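Local coordinates for protein poly A polymerase (Aquifex aeolicus, PDB 4WBY) that adds the terminal adenosine to tRNAs ending in CC, using ATP, and so completes the CCA end, at residues E11-V16 / A27-G32; E113-R118 / A124-V129. All coordinates share one frame; numbering follows the deposited sequence. Where two conformers were deposited one is given.

In the fold
Contact 1 and contact 2 follow one another along the chain and lie on the same side of its centre, with their own centres about 12 Å apart. Both build on the mixed sheet of the head domain, the nucleotidyltransferase part of this piece of the protein. Strand 26-30 of contact 1 neighbours strand 126-128 of contact 2 and runs antiparallel to it; Ile-29 O and Ile-127 N, 2.8 Å apart, probably share a hydrogen bond. Helices 7-22 and 111-116 lie on opposite sides of this strand pair. Each contact also leads to ATP-binding residues, Gly-32 in one and Arg-118 in the other, so packing and nucleotide site share a framework.

Contact 1. Residues E11-V16 / A27-G32; sequences EIAREV and AYIVGG
Ala-27 meets the helix through its methyl: CB lies 3.7 Å from CG1 of Val-16, the tightest approach between the two segments. Val-16 presents that branch because CG1 stands anti to its backbone N (chi1 165°), while CG2 sits beside the N. Around this apolar touch, Phe-48, Leu-61 and Phe-89 also pack on Val-16, and the backbone N of Ala-27 is bonded to the side-chain oxygen of Asn-130. Tyr-28, next along, turns its side chain away from helix 7-22, as strand alternation requires, and its OH is hydrogen-bonded to Glu-51 and Arg-26. Ile-29 leaves the backbone alongside the helix, and its longer branch, extended with CD1 anti to CA (chi2 166°), brings CD1 across to 4.4 Å from CB of Ala-13, a looser touch than the first. Val-46, Phe-48 and Val-129 pack on the same isoleucine. No hydrogen bond joins the two segments; both side-chain contacts are apolar, and the segments bury 101 Å² in all, both sides summed. The pairing runs in opposite senses, Val-16 with Ala-27 and Ala-13 with Ile-29, so nearly one helical turn is matched by two strand residues, and small alanine methyls alternate with larger branched chains. Beyond Val-30, whose backbone bonds to Asp-47, the chain leaves the sheet. Gly-31 takes a positive phi (86°) that suits glycine and occupies the N-cap position, and Gly-32 starts helix 32-38 and belongs to the ATP-binding site. Strand, glycine pair and helix, followed by Asp-45 and Asp-47, which probably bind magnesium, form the signature of the polymerase-beta-like nucleotidyltransferase fold, here with helix 7-22 packed against its first strand.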
# COMPACT_ATOMS: atom_id res chain seq x y z
N GLU A 11 22.20 -14.07 11.86
CA GLU A 11 22.93 -13.78 13.10
C GLU A 11 22.00 -13.38 14.24
O GLU A 11 22.11 -13.89 15.36
CB GLU A 11 23.98 -12.69 12.88
CG GLU A 11 25.18 -13.12 12.06
CD GLU A 11 26.32 -12.12 12.12
OE1 GLU A 11 26.20 -11.10 12.84
OE2 GLU A 11 27.35 -12.34 11.45
N ILE A 12 21.05 -12.49 13.95
CA ILE A 12 20.11 -12.05 14.96
C ILE A 12 19.14 -13.18 15.34
O ILE A 12 18.82 -13.36 16.51
CB ILE A 12 19.33 -10.79 14.50
CG1 ILE A 12 20.27 -9.58 14.47
CG2 ILE A 12 18.15 -10.50 15.41
CD1 ILE A 12 20.89 -9.24 15.82
N ALA A 13 18.67 -13.94 14.35
CA ALA A 13 17.77 -15.06 14.64
C ALA A 13 18.42 -16.06 15.61
O ALA A 13 17.80 -16.49 16.59
CB ALA A 13 17.36 -15.76 13.35
N ARG A 14 19.68 -16.42 15.34
CA ARG A 14 20.41 -17.32 16.22
C ARG A 14 20.49 -16.75 17.63
O ARG A 14 20.25 -17.45 18.62
CB ARG A 14 21.83 -17.56 15.69
CG ARG A 14 21.91 -18.39 14.42
CD ARG A 14 21.69 -19.88 14.69
NE ARG A 14 21.84 -20.63 13.45
CZ ARG A 14 21.71 -21.95 13.35
NH1 ARG A 14 21.44 -22.67 14.43
NH2 ARG A 14 21.85 -22.55 12.18
N GLU A 15 20.85 -15.47 17.72
CA GLU A 15 21.03 -14.82 19.02
C GLU A 15 19.72 -14.73 19.79
O GLU A 15 19.70 -14.92 21.01
CB GLU A 15 21.63 -13.43 18.84
CG GLU A 15 21.98 -12.76 20.16
CD GLU A 15 22.75 -11.48 19.97
OE1 GLU A 15 22.80 -10.97 18.84
OE2 GLU A 15 23.29 -10.97 20.97
N VAL A 16 18.62 -14.42 19.10
CA VAL A 16 17.33 -14.38 19.77
C VAL A 16 16.98 -15.74 20.40
O VAL A 16 16.52 -15.79 21.54
CB VAL A 16 16.22 -13.93 18.80
CG1 VAL A 16 14.83 -14.21 19.36
CG2 VAL A 16 16.38 -12.45 18.51
N ALA A 27 11.05 -18.43 21.19
CA ALA A 27 10.84 -17.34 20.25
C ALA A 27 10.73 -17.84 18.82
O ALA A 27 11.34 -18.86 18.46
CB ALA A 27 11.98 -16.31 20.36
N TYR A 28 10.00 -17.09 18.01
CA TYR A 28 9.65 -17.48 16.65
C TYR A 28 9.57 -16.26 15.75
O TYR A 28 9.08 -15.22 16.16
CB TYR A 28 8.30 -18.20 16.61
CG TYR A 28 8.14 -19.28 17.65
CD1 TYR A 28 8.40 -20.61 17.36
CD2 TYR A 28 7.73 -18.96 18.94
CE1 TYR A 28 8.27 -21.59 18.32
CE2 TYR A 28 7.59 -19.92 19.90
CZ TYR A 28 7.84 -21.24 19.59
OH TYR A 28 7.68 -22.18 20.58
N ILE A 29 10.03 -16.39 14.51
CA ILE A 29 9.72 -15.39 13.49
C ILE A 29 8.30 -15.70 13.02
O ILE A 29 7.96 -16.86 12.85
CB ILE A 29 10.71 -15.44 12.32
CG1 ILE A 29 12.12 -15.15 12.81
CG2 ILE A 29 10.31 -14.46 11.23
CD1 ILE A 29 13.20 -15.51 11.80
N VAL A 30 7.46 -14.68 12.86
CA VAL A 30 6.03 -14.93 12.58
C VAL A 30 5.42 -14.07 11.49
O VAL A 30 5.85 -12.94 11.25
CB VAL A 30 5.15 -14.72 13.83
CG1 VAL A 30 5.59 -15.63 14.97
CG2 VAL A 30 5.17 -13.26 14.24
N GLY A 31 4.41 -14.62 10.82
CA GLY A 31 3.43 -13.84 10.09
C GLY A 31 3.79 -13.48 8.67
O GLY A 31 4.33 -14.31 7.92
N GLY A 32 3.51 -12.24 8.30
CA GLY A 32 3.79 -11.75 6.95
C GLY A 32 5.26 -11.89 6.59
O GLY A 32 5.60 -12.12 5.43

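Contact 2. Residues E113-R118 / A124-V129; sequences EDLIRR and AMAISV
Asp-114 is gripped side-on by Arg-118, the arginine whose aliphatic part also reaches Ala-124: NH2 takes OD1 and NE takes the backbone O. The NH2 salt bridge meets the syn lone pair of OD1 at 2.7 Å, nearly straight (166°) and close to the guanidinium plane, while NE adds a weak bond to OD1. The same NE donates to the backbone O of Asp-114 from above the carbonyl plane, at 3.2 Å. A second salt bridge brings Arg-117 NH2 to OD2 from above the carboxylate plane at 2.9 Å, and OD2 also accepts from the backbone N of Arg-93. Flanked by two arginines, this carboxylate is probably held in its charged form. In this apo form the network probably holds the guanidinium of Arg-118, an ATP-binding residue, in place, while its CD rests 4.4 Å from CA of Ala-124. Leu-115 carries the apolar part. With CG anti to its carbonyl carbon (chi1 -65°), its isobutyl group is directed at Ala-124, CD1 lying 3.5 Å from the carbonyl O, and CD1 continues to CB of Ala-126 at 4.2 Å. In return, CB of Ala-124 sits 3.7 Å from the backbone O of Leu-115. Cutting Leu-115 back to an alanine, without CD1 and CD2, is likely to strip most of the apolar cover from the Ala-124 carbonyl and open a gap beside Ala-126 CB. Phe-141 packs on Leu-115 too, and Val-30 on Ala-126, so Leu-115 of helix 111-116 packs on Ala-124 and on Ala-126 of strand 126-128, which lies between strands 26-30 and 137-138, while the side chain of Met-125 touches helix 32-38 at Val-34 and Leu-38.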
# COMPACT_ATOMS: atom_id res chain seq x y z
N GLU A 113 -2.06 -20.44 19.62
CA GLU A 113 -3.15 -19.53 19.94
C GLU A 113 -2.90 -18.13 19.37
O GLU A 113 -3.83 -17.45 18.94
CB GLU A 113 -3.35 -19.46 21.45
CG GLU A 113 -3.97 -20.73 22.00
CD GLU A 113 -4.09 -20.71 23.51
OE1 GLU A 113 -3.09 -20.42 24.20
OE2 GLU A 113 -5.20 -20.98 24.01
N ASP A 114 -1.64 -17.72 19.35
CA ASP A 114 -1.28 -16.44 18.76
C ASP A 114 -1.41 -16.44 17.23
O ASP A 114 -1.72 -15.42 16.62
CB ASP A 114 0.15 -16.07 19.15
CG ASP A 114 0.56 -14.72 18.62
OD1 ASP A 114 1.15 -14.68 17.52
OD2 ASP A 114 0.30 -13.71 19.31
N LEU A 115 -1.16 -17.59 16.62
CA LEU A 115 -1.24 -17.68 15.17
C LEU A 115 -2.67 -17.81 14.66
O LEU A 115 -3.02 -17.25 13.63
CB LEU A 115 -0.40 -18.85 14.67
CG LEU A 115 1.10 -18.73 14.91
CD1 LEU A 115 1.80 -20.00 14.45
CD2 LEU A 115 1.65 -17.53 14.17
N ILE A 116 -3.50 -18.55 15.40
CA ILE A 116 -4.84 -18.89 14.91
C ILE A 116 -5.74 -17.66 14.90
O ILE A 116 -6.80 -17.66 14.27
CB ILE A 116 -5.46 -20.02 15.76
CG1 ILE A 116 -6.57 -20.75 14.99
CG2 ILE A 116 -5.97 -19.49 17.09
CD1 ILE A 116 -7.12 -21.96 15.73
N ARG A 117 -5.32 -16.60 15.59
CA ARG A 117 -6.10 -15.37 15.63
C ARG A 117 -5.75 -14.41 14.49
O ARG A 117 -6.30 -13.32 14.40
CB ARG A 117 -5.90 -14.66 16.97
CG ARG A 117 -4.48 -14.20 17.15
CD ARG A 117 -4.32 -13.22 18.28
NE ARG A 117 -2.92 -12.84 18.40
CZ ARG A 117 -2.31 -11.95 17.62
NH1 ARG A 117 -2.98 -11.34 16.65
NH2 ARG A 117 -1.02 -11.67 17.81
N ARG A 118 -4.84 -14.81 13.60
CA ARG A 118 -4.43 -13.93 12.50
C ARG A 118 -5.40 -14.02 11.31
O ARG A 118 -6.43 -14.68 11.40
CB ARG A 118 -3.00 -14.26 12.10
CG ARG A 118 -2.02 -13.78 13.17
CD ARG A 118 -0.67 -14.44 13.14
NE ARG A 118 0.08 -14.07 14.34
CZ ARG A 118 0.96 -13.08 14.41
NH1 ARG A 118 1.21 -12.35 13.32
NH2 ARG A 118 1.59 -12.82 15.55
N ALA A 124 -0.15 -16.98 8.75
CA ALA A 124 -0.27 -17.55 10.08
C ALA A 124 0.78 -18.62 10.34
O ALA A 124 0.57 -19.51 11.16
CB ALA A 124 -1.67 -18.12 10.27
N MET A 125 1.92 -18.52 9.67
CA MET A 125 3.03 -19.44 9.90
C MET A 125 4.13 -18.82 10.74
O MET A 125 4.18 -17.60 10.92
CB MET A 125 3.60 -19.93 8.57
CG MET A 125 2.59 -20.79 7.81
SD MET A 125 3.15 -21.36 6.20
CE MET A 125 2.99 -19.85 5.25
N ALA A 126 5.00 -19.68 11.25
CA ALA A 126 6.13 -19.23 12.06
C ALA A 126 7.38 -20.01 11.71
O ALA A 126 7.31 -21.10 11.14
CB ALA A 126 5.81 -19.38 13.54
N ILE A 127 8.53 -19.43 12.04
CA ILE A 127 9.80 -20.14 11.95
C ILE A 127 10.42 -20.18 13.33
O ILE A 127 10.64 -19.13 13.95
CB ILE A 127 10.78 -19.45 10.97
CG1 ILE A 127 10.17 -19.38 9.57
CG2 ILE A 127 12.12 -20.21 10.94
CD1 ILE A 127 10.86 -18.39 8.64
N SER A 128 10.69 -21.38 13.84
CA SER A 128 11.36 -21.48 15.13
C SER A 128 12.79 -20.96 15.04
O SER A 128 13.52 -21.33 14.12
CB SER A 128 11.38 -22.92 15.63
OG SER A 128 12.12 -22.98 16.84
N VAL A 129 13.20 -20.14 15.99
CA VAL A 129 14.61 -19.80 16.09
C VAL A 129 15.19 -20.41 17.36
O VAL A 129 16.27 -20.04 17.81
CB VAL A 129 14.85 -18.27 16.04
CG1 VAL A 129 14.36 -17.73 14.68
CG2 VAL A 129 14.18 -17.54 17.21